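Local structure of NADP-dependent alcohol dehydrogenase 6 (Saccharomyces cerevisiae, 1PIW) at residues D17-P21 against F337-K342; V147-I153 against L311-S315; V168-L172 against L246-C250; T206-S210 against Y240-F244. The protein catalyses the NADPH-dependent reduction of a broad range of aromatic and aliphatic aldehydes to the corresponding alcohols as a zinc-containing, homodimeric medium-chain dehydrogenase. All blocks are in the same frame, centred on the assembly; numbering follows the deposited sequence.

The four contacts nest along the chain: contact 1 closes the longest loop, contact 2 lies within it, contact 3 within contact 2 and contact 4 within contact 3. Contacts 3 and 4 share the six-stranded parallel Rossmann sheet; their centres are 13 Å apart and they touch, Ile247 CD1 lying 4.3 Å from Ile209 CD1. Contact 2, at helix 304-316 after the last strand of that sheet, sits about 21 Å from contact 3, centre to centre. Contact 1 is 27 to 33 Å from the other three centres, where a loop near the N-terminus meets helix 330-342. Contacts 3 and 4 thus lie in the NADP-binding Rossmann part, and contact 2 ties the GroES-like part to it.

Contact 1: D17-P21 against F337-K342; sequences DWKNP and FERMEK
A salt-bridge network of Lys19, Glu338, Glu341 and Lys342, laid beside an aromatic patch, joins the loop between strands 7-12 and 22-26 to helix 330-342. Asp17 to Asn20 form a type I turn, which carries Trp18 and Lys19 to the helix. Lys19 runs out extended beyond CG, and its NZ lies 2.9 Å from Glu338 OE1; Glu341 OE1 accepts a second bond from the same ammonium. The exact places of both oxygens are doubtful in the model. Lys342, bent at its second torsion, brings its NZ into a salt bridge with Glu338, its link to Glu341 being weak.

Beneath the charges, Phe337 packs obliquely against the six-membered ring of Trp18, with centroids 5.5 Å apart and planes at 34°. Trp18 CZ3 meets Phe337 CB at 3.5 Å, while the backbone oxygen Trp18 O lies 3.3 Å from Phe337 CD1, near the plane of the phenyl ring at its edge. Pro21 CG adds an apolar contact, 3.5 Å from Phe337 CE1. Both aromatic residues also touch Ile50 on helix 47-53, whose Gly47 and His51 bind NADP. Lys19 CG lies 3.4 Å above one face of the Trp18 indole, over the ring centre, whereas Glu341 OE2 sits in plane at its edge, 3.5 Å from Trp18 CZ2, with its carboxylate turned 82° to the ring.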
loop_
_atom_site.group_PDB
_atom_site.type_symbol
_atom_site.label_atom_id
_atom_site.label_comp_id
_atom_site.label_asym_id
_atom_site.label_seq_id
_atom_site.Cartn_x
_atom_site.Cartn_y
_atom_site.Cartn_z
ATOM N N ASP A 17 12.896 -26.558 25.209
ATOM C CA ASP A 17 14.324 -26.800 25.240
ATOM C C ASP A 17 14.842 -26.393 23.855
ATOM O O ASP A 17 15.825 -26.954 23.362
ATOM C CB ASP A 17 14.556 -28.287 25.469
ATOM C CG ASP A 17 15.935 -28.594 25.977
ATOM O OD1 ASP A 17 16.408 -29.738 25.759
ATOM O OD2 ASP A 17 16.534 -27.698 26.607
ATOM N N TRP A 18 14.179 -25.414 23.231
ATOM C CA TRP A 18 14.544 -24.990 21.884
ATOM C C TRP A 18 15.980 -24.559 21.713
ATOM O O TRP A 18 16.530 -24.666 20.617
ATOM C CB TRP A 18 13.623 -23.879 21.375
ATOM C CG TRP A 18 13.864 -22.520 21.967
ATOM C CD1 TRP A 18 13.327 -22.022 23.113
ATOM C CD2 TRP A 18 14.683 -21.470 21.422
ATOM N NE1 TRP A 18 13.754 -20.729 23.317
ATOM C CE2 TRP A 18 14.587 -20.368 22.295
ATOM C CE3 TRP A 18 15.485 -21.356 20.283
ATOM C CZ2 TRP A 18 15.260 -19.174 22.067
ATOM C CZ3 TRP A 18 16.153 -20.162 20.058
ATOM C CH2 TRP A 18 16.035 -19.090 20.946
ATOM N N LYS A 19 16.599 -24.075 22.783
ATOM C CA LYS A 19 17.989 -23.643 22.689
ATOM C C LYS A 19 18.994 -24.780 22.752
ATOM O O LYS A 19 20.196 -24.531 22.747
ATOM C CB LYS A 19 18.332 -22.644 23.784
ATOM C CG LYS A 19 17.637 -21.313 23.674
ATOM C CD LYS A 19 18.138 -20.416 24.782
ATOM C CE LYS A 19 17.329 -19.153 24.885
ATOM N NZ LYS A 19 17.800 -18.347 26.035
ATOM N N ASN A 20 18.522 -26.023 22.813
ATOM C CA ASN A 20 19.443 -27.153 22.865
ATOM C C ASN A 20 19.102 -28.275 21.907
ATOM O O ASN A 20 18.826 -29.404 22.323
ATOM C CB ASN A 20 19.548 -27.710 24.285
ATOM C CG ASN A 20 20.272 -26.775 25.220
ATOM O OD1 ASN A 20 19.657 -26.133 26.061
ATOM N ND2 ASN A 20 21.587 -26.680 25.067
ATOM N N PRO A 21 19.119 -27.979 20.600
ATOM C CA PRO A 21 18.814 -28.970 19.564
ATOM C C PRO A 21 19.780 -30.138 19.697
ATOM O O PRO A 21 20.938 -29.956 20.078
ATOM C CB PRO A 21 19.029 -28.190 18.274
ATOM C CG PRO A 21 18.670 -26.800 18.664
ATOM C CD PRO A 21 19.338 -26.652 20.004
ATOM N N PHE A 337 21.584 -19.908 18.512
ATOM C CA PHE A 337 20.255 -19.614 19.035
ATOM C C PHE A 337 20.304 -18.691 20.228
ATOM O O PHE A 337 19.516 -17.746 20.316
ATOM C CB PHE A 337 19.535 -20.887 19.448
ATOM C CG PHE A 337 18.993 -21.685 18.302
ATOM C CD1 PHE A 337 18.303 -22.875 18.539
ATOM C CD2 PHE A 337 19.179 -21.266 16.990
ATOM C CE1 PHE A 337 17.809 -23.635 17.490
ATOM C CE2 PHE A 337 18.687 -22.020 15.930
ATOM C CZ PHE A 337 18.002 -23.207 16.180
ATOM N N GLU A 338 21.225 -18.970 21.147
ATOM C CA GLU A 338 21.373 -18.169 22.358
ATOM C C GLU A 338 21.580 -16.715 22.020
ATOM O O GLU A 338 20.829 -15.860 22.460
ATOM C CB GLU A 338 22.570 -18.644 23.177
ATOM C CG GLU A 338 22.578 -18.156 24.623
ATOM C CD GLU A 338 21.744 -19.050 25.542
ATOM O OE1 GLU A 338 20.497 -19.069 25.405
ATOM O OE2 GLU A 338 22.345 -19.745 26.398
ATOM N N ARG A 339 22.613 -16.449 21.227
ATOM C CA ARG A 339 22.964 -15.099 20.823
ATOM C C ARG A 339 21.900 -14.393 19.991
ATOM O O ARG A 339 21.691 -13.191 20.143
ATOM C CB ARG A 339 24.290 -15.125 20.079
ATOM C CG ARG A 339 25.432 -15.551 20.958
ATOM C CD ARG A 339 26.602 -14.616 20.776
ATOM N NE ARG A 339 27.597 -15.141 19.847
ATOM C CZ ARG A 339 28.248 -14.396 18.960
ATOM N NH1 ARG A 339 28.009 -13.095 18.871
ATOM N NH2 ARG A 339 29.146 -14.951 18.168
ATOM N N MET A 340 21.227 -15.123 19.107
ATOM C CA MET A 340 20.180 -14.512 18.309
ATOM C C MET A 340 19.140 -13.950 19.254
ATOM O O MET A 340 18.621 -12.870 19.037
ATOM C CB MET A 340 19.537 -15.536 17.388
ATOM C CG MET A 340 20.278 -15.754 16.087
ATOM S SD MET A 340 20.092 -14.394 14.919
ATOM C CE MET A 340 21.387 -14.900 13.681
ATOM N N GLU A 341 18.838 -14.688 20.317
ATOM C CA GLU A 341 17.858 -14.217 21.282
ATOM C C GLU A 341 18.378 -12.947 21.924
ATOM O O GLU A 341 17.639 -11.985 22.083
ATOM C CB GLU A 341 17.603 -15.265 22.363
ATOM C CG GLU A 341 16.442 -14.916 23.296
ATOM C CD GLU A 341 16.178 -15.987 24.347
ATOM O OE1 GLU A 341 17.118 -16.289 25.117
ATOM O OE2 GLU A 341 15.039 -16.518 24.404
ATOM N N LYS A 342 19.655 -12.949 22.288
ATOM C CA LYS A 342 20.284 -11.786 22.909
ATOM C C LYS A 342 20.542 -10.667 21.900
ATOM O O LYS A 342 21.008 -9.588 22.272
ATOM C CB LYS A 342 21.621 -12.172 23.553
ATOM C CG LYS A 342 21.541 -12.832 24.925
ATOM C CD LYS A 342 20.858 -14.185 24.869
ATOM C CE LYS A 342 21.031 -14.957 26.171
ATOM N NZ LYS A 342 20.464 -16.330 26.042
#

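Contact 2: V147-I153 against L311-S315; sequences VPIPENI and LKLVS
Asn152 ND2 donates to the backbone oxygen Ser315 O at 2.9 Å with an N-H...O angle of 156°. The acceptor lies essentially in the amide plane of Asn152, although the donor is tilted from the carbonyl plane of Ser315. At the other end of the amide, Ser315 OG donates to Asn152 OD1 at 3.0 Å, in the carbonyl plane and on a lone pair (C=O...O angle 118°). Asn152 CG, set between its backbone N and carbonyl carbon (chi1 66°), puts the amide on Ser315, and the two bonds fix its rotation. With an alanine in place of Ser315, Asn152 OD1 is likely to lose this donor, the ND2 bond remaining of the two across this contact.

Beside this pair, Pro150 CB packs 3.6 Å from Ser315 CB, and Pro150 CD lies 3.7 Å from Leu311 CD1. That methyl also meets Val147 CG2 at 3.9 Å, whereas Leu311 CD2 faces Ile153 CD1 at 4.1 Å. The type I turn from Pro150 to Ile153 brings Pro150, Asn152 and Ile153 to the helix, with Val147 from strand 146-148 before it, where the GroES-like catalytic part meets helix 304-316 of the Rossmann part, the two-domain junction of a medium-chain dehydrogenase.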
loop_
_atom_site.group_PDB
_atom_site.type_symbol
_atom_site.label_atom_id
_atom_site.label_comp_id
_atom_site.label_asym_id
_atom_site.label_seq_id
_atom_site.Cartn_x
_atom_site.Cartn_y
_atom_site.Cartn_z
ATOM N N VAL A 147 19.269 -22.891 -6.634
ATOM C CA VAL A 147 19.936 -21.947 -7.510
ATOM C C VAL A 147 21.427 -22.173 -7.544
ATOM O O VAL A 147 22.000 -22.786 -6.643
ATOM C CB VAL A 147 19.691 -20.481 -7.081
ATOM C CG1 VAL A 147 18.241 -20.102 -7.304
ATOM C CG2 VAL A 147 20.067 -20.302 -5.633
ATOM N N PRO A 148 22.078 -21.698 -8.614
ATOM C CA PRO A 148 23.525 -21.854 -8.741
ATOM C C PRO A 148 24.156 -20.728 -7.927
ATOM O O PRO A 148 23.607 -19.636 -7.842
ATOM C CB PRO A 148 23.763 -21.673 -10.238
ATOM C CG PRO A 148 22.415 -21.937 -10.864
ATOM C CD PRO A 148 21.491 -21.280 -9.899
ATOM N N ILE A 149 25.295 -20.985 -7.310
ATOM C CA ILE A 149 25.932 -19.936 -6.544
ATOM C C ILE A 149 27.050 -19.367 -7.402
ATOM O O ILE A 149 27.961 -20.091 -7.800
ATOM C CB ILE A 149 26.531 -20.484 -5.240
ATOM C CG1 ILE A 149 25.508 -21.375 -4.524
ATOM C CG2 ILE A 149 26.989 -19.334 -4.369
ATOM C CD1 ILE A 149 24.147 -20.735 -4.276
ATOM N N PRO A 150 26.978 -18.069 -7.733
ATOM C CA PRO A 150 28.020 -17.449 -8.552
ATOM C C PRO A 150 29.394 -17.850 -8.027
ATOM O O PRO A 150 29.676 -17.725 -6.831
ATOM C CB PRO A 150 27.738 -15.963 -8.382
ATOM C CG PRO A 150 26.265 -15.931 -8.331
ATOM C CD PRO A 150 25.922 -17.097 -7.413
ATOM N N GLU A 151 30.240 -18.347 -8.920
ATOM C CA GLU A 151 31.576 -18.790 -8.541
ATOM C C GLU A 151 32.328 -17.881 -7.580
ATOM O O GLU A 151 33.067 -18.376 -6.739
ATOM C CB GLU A 151 32.451 -18.994 -9.784
ATOM C CG GLU A 151 32.385 -20.385 -10.431
ATOM C CD GLU A 151 33.389 -20.546 -11.593
ATOM O OE1 GLU A 151 34.577 -20.165 -11.414
ATOM O OE2 GLU A 151 32.994 -21.056 -12.677
ATOM N N ASN A 152 32.140 -16.564 -7.681
ATOM C CA ASN A 152 32.887 -15.641 -6.825
ATOM C C ASN A 152 32.292 -15.167 -5.501
ATOM O O ASN A 152 32.684 -14.111 -4.998
ATOM C CB ASN A 152 33.312 -14.409 -7.626
ATOM C CG ASN A 152 32.138 -13.575 -8.070
ATOM O OD1 ASN A 152 31.223 -14.078 -8.718
ATOM N ND2 ASN A 152 32.158 -12.289 -7.728
ATOM N N ILE A 153 31.361 -15.919 -4.928
ATOM C CA ILE A 153 30.798 -15.518 -3.641
ATOM C C ILE A 153 31.130 -16.561 -2.588
ATOM O O ILE A 153 30.697 -17.702 -2.665
ATOM C CB ILE A 153 29.272 -15.381 -3.668
ATOM C CG1 ILE A 153 28.809 -14.631 -4.913
ATOM C CG2 ILE A 153 28.826 -14.617 -2.446
ATOM C CD1 ILE A 153 27.300 -14.514 -5.007
ATOM N N LEU A 311 21.740 -12.852 -6.477
ATOM C CA LEU A 311 23.004 -13.551 -6.514
ATOM C C LEU A 311 23.899 -12.920 -7.563
ATOM O O LEU A 311 25.108 -12.827 -7.381
ATOM C CB LEU A 311 22.792 -15.035 -6.810
ATOM C CG LEU A 311 22.400 -15.864 -5.601
ATOM C CD1 LEU A 311 22.533 -17.325 -5.936
ATOM C CD2 LEU A 311 23.312 -15.510 -4.443
ATOM N N LYS A 312 23.302 -12.478 -8.661
ATOM C CA LYS A 312 24.071 -11.845 -9.731
ATOM C C LYS A 312 24.665 -10.530 -9.226
ATOM O O LYS A 312 25.860 -10.291 -9.354
ATOM C CB LYS A 312 23.170 -11.585 -10.942
ATOM C CG LYS A 312 23.825 -10.854 -12.103
ATOM C CD LYS A 312 22.802 -10.607 -13.205
ATOM C CE LYS A 312 23.403 -9.859 -14.379
ATOM N NZ LYS A 312 24.340 -10.715 -15.146
ATOM N N LEU A 313 23.817 -9.698 -8.636
ATOM C CA LEU A 313 24.233 -8.414 -8.106
ATOM C C LEU A 313 25.330 -8.523 -7.069
ATOM O O LEU A 313 26.383 -7.910 -7.203
ATOM C CB LEU A 313 23.036 -7.700 -7.501
ATOM C CG LEU A 313 23.379 -6.459 -6.695
ATOM C CD1 LEU A 313 24.236 -5.527 -7.507
ATOM C CD2 LEU A 313 22.096 -5.773 -6.284
ATOM N N VAL A 314 25.086 -9.285 -6.014
ATOM C CA VAL A 314 26.097 -9.437 -4.982
ATOM C C VAL A 314 27.410 -9.873 -5.618
ATOM O O VAL A 314 28.473 -9.398 -5.243
ATOM C CB VAL A 314 25.667 -10.472 -3.930
ATOM C CG1 VAL A 314 26.834 -10.788 -3.001
ATOM C CG2 VAL A 314 24.491 -9.928 -3.136
ATOM N N SER A 315 27.322 -10.772 -6.591
ATOM C CA SER A 315 28.495 -11.269 -7.294
ATOM C C SER A 315 29.193 -10.193 -8.124
ATOM O O SER A 315 30.410 -10.047 -8.074
ATOM C CB SER A 315 28.090 -12.405 -8.218
ATOM O OG SER A 315 28.886 -12.387 -9.387
#

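Contact 3: V168-L172 against L246-C250; sequences VYSPL and LIVVC
Leu172 and Leu246 form the close end of this contact: Leu172 CD2 lies 3.4 Å from Leu246 CD2, with the two side chains crossing at about a right angle. Leu172 CG is placed beside its backbone N and anti to the carbonyl carbon (chi1 -76°), and CD2, the methyl not extended from CA, reaches two strand residues, since it also meets Val248 CG2 at 3.9 Å. Val248 offers CG2 to Leu172 and CG1, anti to the backbone N, to Val168, whose CG1 lies 3.9 Å from Val248 CG1.

The axes of helix segment 168-172 and strand segment 246-249 pass 9.5 Å apart, their directions 156° apart and so nearly antiparallel. Strand 244-249 is the fourth in the 3-2-1-4-5-6 order of the parallel Rossmann sheet, lying between strands 182-186 and 270-274, and the helix covers one of its faces through Leu246 and Val248. Ile247 points to the other face, where it touches Met262.

The middle is looser. Pro171 CG comes no nearer than 4.5 Å to Val248 CG1, and the proline nitrogen, having no hydrogen, kinks the helix by breaking the bond to the turn before. At the other end Cys250, just past the strand and an NADP-binding residue, presents SG to Val168 CG1 at 4.2 Å. This looser side is not a solvent side, for its residues are buried. It borders the cofactor site instead: Val168 and Cys250 both touch the NADP-binding Ile191, and Cys250 also touches the bound NADP.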
loop_
_atom_site.group_PDB
_atom_site.type_symbol
_atom_site.label_atom_id
_atom_site.label_comp_id
_atom_site.label_asym_id
_atom_site.label_seq_id
_atom_site.Cartn_x
_atom_site.Cartn_y
_atom_site.Cartn_z
ATOM N N VAL A 168 14.493 -8.931 1.387
ATOM C CA VAL A 168 14.527 -7.461 1.287
ATOM C C VAL A 168 14.668 -7.112 -0.167
ATOM O O VAL A 168 14.186 -6.080 -0.628
ATOM C CB VAL A 168 15.762 -6.807 1.902
ATOM C CG1 VAL A 168 15.350 -5.558 2.641
ATOM C CG2 VAL A 168 16.523 -7.789 2.758
ATOM N N TYR A 169 15.367 -7.972 -0.890
ATOM C CA TYR A 169 15.592 -7.714 -2.291
ATOM C C TYR A 169 14.304 -7.668 -3.085
ATOM O O TYR A 169 14.095 -6.748 -3.862
ATOM C CB TYR A 169 16.545 -8.747 -2.890
ATOM C CG TYR A 169 16.789 -8.506 -4.358
ATOM C CD1 TYR A 169 17.212 -7.256 -4.814
ATOM C CD2 TYR A 169 16.569 -9.508 -5.292
ATOM C CE1 TYR A 169 17.406 -7.008 -6.165
ATOM C CE2 TYR A 169 16.758 -9.273 -6.650
ATOM C CZ TYR A 169 17.173 -8.021 -7.080
ATOM O OH TYR A 169 17.335 -7.789 -8.421
ATOM N N SER A 170 13.435 -8.645 -2.878
ATOM C CA SER A 170 12.183 -8.671 -3.617
ATOM C C SER A 170 11.377 -7.379 -3.447
ATOM O O SER A 170 10.992 -6.747 -4.434
ATOM C CB SER A 170 11.343 -9.874 -3.204
ATOM O OG SER A 170 10.485 -10.243 -4.261
ATOM N N PRO A 171 11.108 -6.961 -2.201
ATOM C CA PRO A 171 10.342 -5.719 -2.057
ATOM C C PRO A 171 11.073 -4.497 -2.621
ATOM O O PRO A 171 10.454 -3.610 -3.222
ATOM C CB PRO A 171 10.110 -5.624 -0.547
ATOM C CG PRO A 171 11.271 -6.354 0.023
ATOM C CD PRO A 171 11.392 -7.553 -0.884
ATOM N N LEU A 172 12.390 -4.453 -2.437
ATOM C CA LEU A 172 13.164 -3.322 -2.936
ATOM C C LEU A 172 12.998 -3.156 -4.442
ATOM O O LEU A 172 12.574 -2.099 -4.892
ATOM C CB LEU A 172 14.640 -3.475 -2.570
ATOM C CG LEU A 172 14.979 -3.174 -1.109
ATOM C CD1 LEU A 172 16.479 -3.330 -0.879
ATOM C CD2 LEU A 172 14.524 -1.771 -0.774
ATOM N N LEU A 246 10.448 4.593 -0.412
ATOM C CA LEU A 246 10.130 3.255 0.050
ATOM C C LEU A 246 10.791 2.959 1.391
ATOM O O LEU A 246 11.930 3.352 1.625
ATOM C CB LEU A 246 10.629 2.258 -0.986
ATOM C CG LEU A 246 10.791 0.819 -0.533
ATOM C CD1 LEU A 246 9.433 0.174 -0.498
ATOM C CD2 LEU A 246 11.711 0.080 -1.479
ATOM N N ILE A 247 10.068 2.274 2.269
ATOM C CA ILE A 247 10.601 1.888 3.569
ATOM C C ILE A 247 10.283 0.412 3.761
ATOM O O ILE A 247 9.143 -0.011 3.566
ATOM C CB ILE A 247 9.958 2.678 4.725
ATOM C CG1 ILE A 247 10.541 4.078 4.794
ATOM C CG2 ILE A 247 10.202 1.974 6.044
ATOM C CD1 ILE A 247 10.027 4.873 5.973
ATOM N N VAL A 248 11.290 -0.371 4.130
ATOM C CA VAL A 248 11.098 -1.797 4.349
ATOM C C VAL A 248 11.271 -2.070 5.834
ATOM O O VAL A 248 12.301 -1.733 6.410
ATOM C CB VAL A 248 12.130 -2.638 3.556
ATOM C CG1 VAL A 248 11.951 -4.100 3.845
ATOM C CG2 VAL A 248 11.963 -2.405 2.083
ATOM N N VAL A 249 10.258 -2.665 6.456
ATOM C CA VAL A 249 10.328 -2.978 7.877
ATOM C C VAL A 249 10.813 -4.410 8.029
ATOM O O VAL A 249 10.162 -5.342 7.566
ATOM C CB VAL A 249 8.957 -2.825 8.552
ATOM C CG1 VAL A 249 9.087 -3.052 10.055
ATOM C CG2 VAL A 249 8.403 -1.439 8.271
ATOM N N CYS A 250 11.957 -4.562 8.693
ATOM C CA CYS A 250 12.591 -5.854 8.889
ATOM C C CYS A 250 12.733 -6.274 10.335
ATOM O O CYS A 250 13.502 -7.185 10.640
ATOM C CB CYS A 250 13.974 -5.829 8.256
ATOM S SG CYS A 250 13.975 -5.194 6.566
#

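Contact 4: T206-S210 against Y240-F244; sequences TYVIS and YFDTF. With NAP (NADP nicotinamide-adenine-dinucleotide phosphate), chain E.
Tyr207 and Phe244 form an offset edge-to-face pair on the Rossmann sheet, the edge of Phe244 directed to the face of Tyr207, with centroids 4.9 Å apart and planes at 88°. Tyr207 belongs to strand 205-210, the second strand of the fold, and Phe244 to the start of strand 244-249, which follows the loop after helix 236-239.

With CG anti to the carbonyl carbon (chi1 -81°), the Tyr207 ring is set beside the backbone N, and its face lies against the Phe244 edge. Phe244 reaches it through two neighbouring ring atoms: Phe244 CE1 is 3.3 Å from Tyr207 CG, and Phe244 CZ is 3.3 Å from Tyr207 CD2. Ile209 and Phe244 approach from opposite directions, the methyl Ile209 CD1 meeting Phe244 CZ at 3.9 Å, so neighbouring side chains of one strand face both touch that atom. Tyr240 approaches differently: Tyr240 CD2 lies 4.0 Å from Tyr207 CE2, at the edge of the Tyr207 ring near its plane. Replacing Tyr207 by an alanine removes the ring and is likely to leave the Phe244 edge without its partner and open a gap beside Tyr240.

Tyr207 and Ile209 project to this loop, whereas Thr206 and Val208 turn to the other face, covered by helix 190-202. At the loop's outer bend, Asp242 forms a salt bridge with Arg105 of the second subunit. The strand ends at the cofactor. Ser210 carries its hydroxyl anti to the backbone N (chi1 -171°), and Ser210 OG donates a 2.8 Å hydrogen bond to O3X, an oxygen of the phosphate on the NADP adenosine ribose.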
loop_
_atom_site.group_PDB
_atom_site.type_symbol
_atom_site.label_atom_id
_atom_site.label_comp_id
_atom_site.label_asym_id
_atom_site.label_seq_id
_atom_site.Cartn_x
_atom_site.Cartn_y
_atom_site.Cartn_z
ATOM N N THR A 206 20.207 5.364 1.016
ATOM C CA THR A 206 19.623 4.599 2.105
ATOM C C THR A 206 19.707 5.217 3.493
ATOM O O THR A 206 20.727 5.783 3.878
ATOM C CB THR A 206 20.269 3.222 2.166
ATOM O OG1 THR A 206 20.331 2.671 0.849
ATOM C CG2 THR A 206 19.466 2.315 3.021
ATOM N N TYR A 207 18.618 5.097 4.239
ATOM C CA TYR A 207 18.545 5.605 5.598
ATOM C C TYR A 207 18.325 4.400 6.507
ATOM O O TYR A 207 17.422 3.606 6.255
ATOM C CB TYR A 207 17.348 6.547 5.748
ATOM C CG TYR A 207 17.567 7.962 5.261
ATOM C CD1 TYR A 207 18.171 8.214 4.035
ATOM C CD2 TYR A 207 17.133 9.059 6.018
ATOM C CE1 TYR A 207 18.340 9.523 3.568
ATOM C CE2 TYR A 207 17.296 10.369 5.561
ATOM C CZ TYR A 207 17.899 10.592 4.334
ATOM O OH TYR A 207 18.056 11.874 3.850
ATOM N N VAL A 208 19.143 4.226 7.542
ATOM C CA VAL A 208 18.911 3.107 8.450
ATOM C C VAL A 208 18.040 3.685 9.541
ATOM O O VAL A 208 18.304 4.775 10.028
ATOM C CB VAL A 208 20.213 2.548 9.044
ATOM C CG1 VAL A 208 19.905 1.655 10.218
ATOM C CG2 VAL A 208 20.934 1.718 7.997
ATOM N N ILE A 209 16.987 2.972 9.912
ATOM C CA ILE A 209 16.080 3.478 10.924
ATOM C C ILE A 209 15.948 2.522 12.092
ATOM O O ILE A 209 15.138 1.590 12.073
ATOM C CB ILE A 209 14.700 3.755 10.305
ATOM C CG1 ILE A 209 14.864 4.753 9.153
ATOM C CG2 ILE A 209 13.740 4.299 11.362
ATOM C CD1 ILE A 209 13.619 4.967 8.329
ATOM N N SER A 210 16.753 2.771 13.121
ATOM C CA SER A 210 16.758 1.932 14.313
ATOM C C SER A 210 16.163 2.690 15.486
ATOM O O SER A 210 15.831 3.865 15.366
ATOM C CB SER A 210 18.187 1.511 14.632
ATOM O OG SER A 210 18.197 0.544 15.653
ATOM N N TYR A 240 11.443 13.904 9.539
ATOM C CA TYR A 240 11.893 13.514 8.201
ATOM C C TYR A 240 10.774 13.575 7.173
ATOM O O TYR A 240 10.889 13.069 6.056
ATOM C CB TYR A 240 12.541 12.133 8.241
ATOM C CG TYR A 240 13.870 12.178 8.945
ATOM C CD1 TYR A 240 13.949 12.190 10.337
ATOM C CD2 TYR A 240 15.047 12.305 8.219
ATOM C CE1 TYR A 240 15.178 12.334 10.992
ATOM C CE2 TYR A 240 16.277 12.450 8.856
ATOM C CZ TYR A 240 16.338 12.466 10.239
ATOM O OH TYR A 240 17.561 12.624 10.849
ATOM N N PHE A 241 9.698 14.237 7.577
ATOM C CA PHE A 241 8.523 14.456 6.755
ATOM C C PHE A 241 8.847 14.492 5.256
ATOM O O PHE A 241 9.854 15.068 4.848
ATOM C CB PHE A 241 7.889 15.782 7.181
ATOM C CG PHE A 241 6.650 16.134 6.427
ATOM C CD1 PHE A 241 5.400 15.756 6.907
ATOM C CD2 PHE A 241 6.731 16.837 5.224
ATOM C CE1 PHE A 241 4.246 16.071 6.200
ATOM C CE2 PHE A 241 5.585 17.157 4.508
ATOM C CZ PHE A 241 4.339 16.775 4.995
ATOM N N ASP A 242 7.986 13.860 4.458
ATOM C CA ASP A 242 8.093 13.815 2.994
ATOM C C ASP A 242 9.493 13.578 2.410
ATOM O O ASP A 242 9.960 14.350 1.568
ATOM C CB ASP A 242 7.508 15.113 2.407
ATOM C CG ASP A 242 7.239 15.019 0.907
ATOM O OD1 ASP A 242 6.332 14.263 0.502
ATOM O OD2 ASP A 242 7.930 15.708 0.130
ATOM N N THR A 243 10.149 12.498 2.825
ATOM C CA THR A 243 11.489 12.205 2.318
ATOM C C THR A 243 11.685 10.835 1.650
ATOM O O THR A 243 12.427 10.717 0.672
ATOM C CB THR A 243 12.530 12.319 3.447
ATOM O OG1 THR A 243 13.822 11.952 2.944
ATOM C CG2 THR A 243 12.174 11.389 4.581
ATOM N N PHE A 244 11.014 9.814 2.177
ATOM C CA PHE A 244 11.150 8.442 1.684
ATOM C C PHE A 244 10.241 7.960 0.572
ATOM O O PHE A 244 9.031 8.176 0.601
ATOM C CB PHE A 244 11.007 7.461 2.850
ATOM C CG PHE A 244 12.068 7.605 3.888
ATOM C CD1 PHE A 244 13.382 7.259 3.601
ATOM C CD2 PHE A 244 11.761 8.118 5.138
ATOM C CE1 PHE A 244 14.374 7.425 4.540
ATOM C CE2 PHE A 244 12.747 8.286 6.086
ATOM C CZ PHE A 244 14.060 7.938 5.786
HETATM P PA NAP E . 17.312 -10.591 13.335
HETATM O O1A NAP E . 16.404 -11.436 14.024
HETATM O O2A NAP E . 18.820 -10.803 13.181
HETATM O O5B NAP E . 17.126 -9.110 13.905
HETATM C C5B NAP E . 15.798 -8.520 13.901
HETATM C C4B NAP E . 16.139 -7.032 14.095
HETATM O O4B NAP E . 14.855 -6.252 14.094
HETATM C C3B NAP E . 16.781 -6.639 15.455
HETATM O O3B NAP E . 18.208 -6.669 15.297
HETATM C C2B NAP E . 16.200 -5.264 15.724
HETATM O O2B NAP E . 16.864 -4.203 15.046
HETATM C C1B NAP E . 14.733 -5.388 15.227
HETATM N N9A NAP E . 13.854 -5.835 16.344
HETATM C C8A NAP E . 13.849 -6.956 17.157
HETATM N N7A NAP E . 12.878 -6.974 18.064
HETATM C C5A NAP E . 12.199 -5.786 17.835
HETATM C C6A NAP E . 11.068 -5.242 18.491
HETATM N N6A NAP E . 10.389 -5.782 19.513
HETATM N N1A NAP E . 10.590 -4.007 18.038
HETATM C C2A NAP E . 11.218 -3.343 16.974
HETATM N N3A NAP E . 12.334 -3.848 16.307
HETATM C C4A NAP E . 12.792 -5.078 16.773
HETATM O O3 NAP E . 16.837 -10.358 11.856
HETATM P PN NAP E . 16.052 -11.221 10.817
HETATM O O1N NAP E . 16.488 -12.620 10.855
HETATM O O2N NAP E . 16.217 -10.504 9.546
HETATM O O5D NAP E . 14.584 -11.131 11.352
HETATM C C5D NAP E . 13.664 -12.127 10.896
HETATM C C4D NAP E . 12.326 -11.493 10.763
HETATM O O4D NAP E . 12.025 -11.442 9.347
HETATM C C3D NAP E . 11.214 -12.353 11.414
HETATM O O3D NAP E . 10.220 -11.551 12.078
HETATM C C2D NAP E . 10.677 -13.150 10.247
HETATM O O2D NAP E . 9.347 -13.565 10.430
HETATM C C1D NAP E . 10.809 -12.220 9.095
HETATM P P2B NAP E . 17.134 -2.764 15.698
HETATM O O1X NAP E . 15.855 -1.976 15.495
HETATM O O2X NAP E . 17.391 -3.119 17.114
HETATM O O3X NAP E . 18.273 -2.187 14.920
#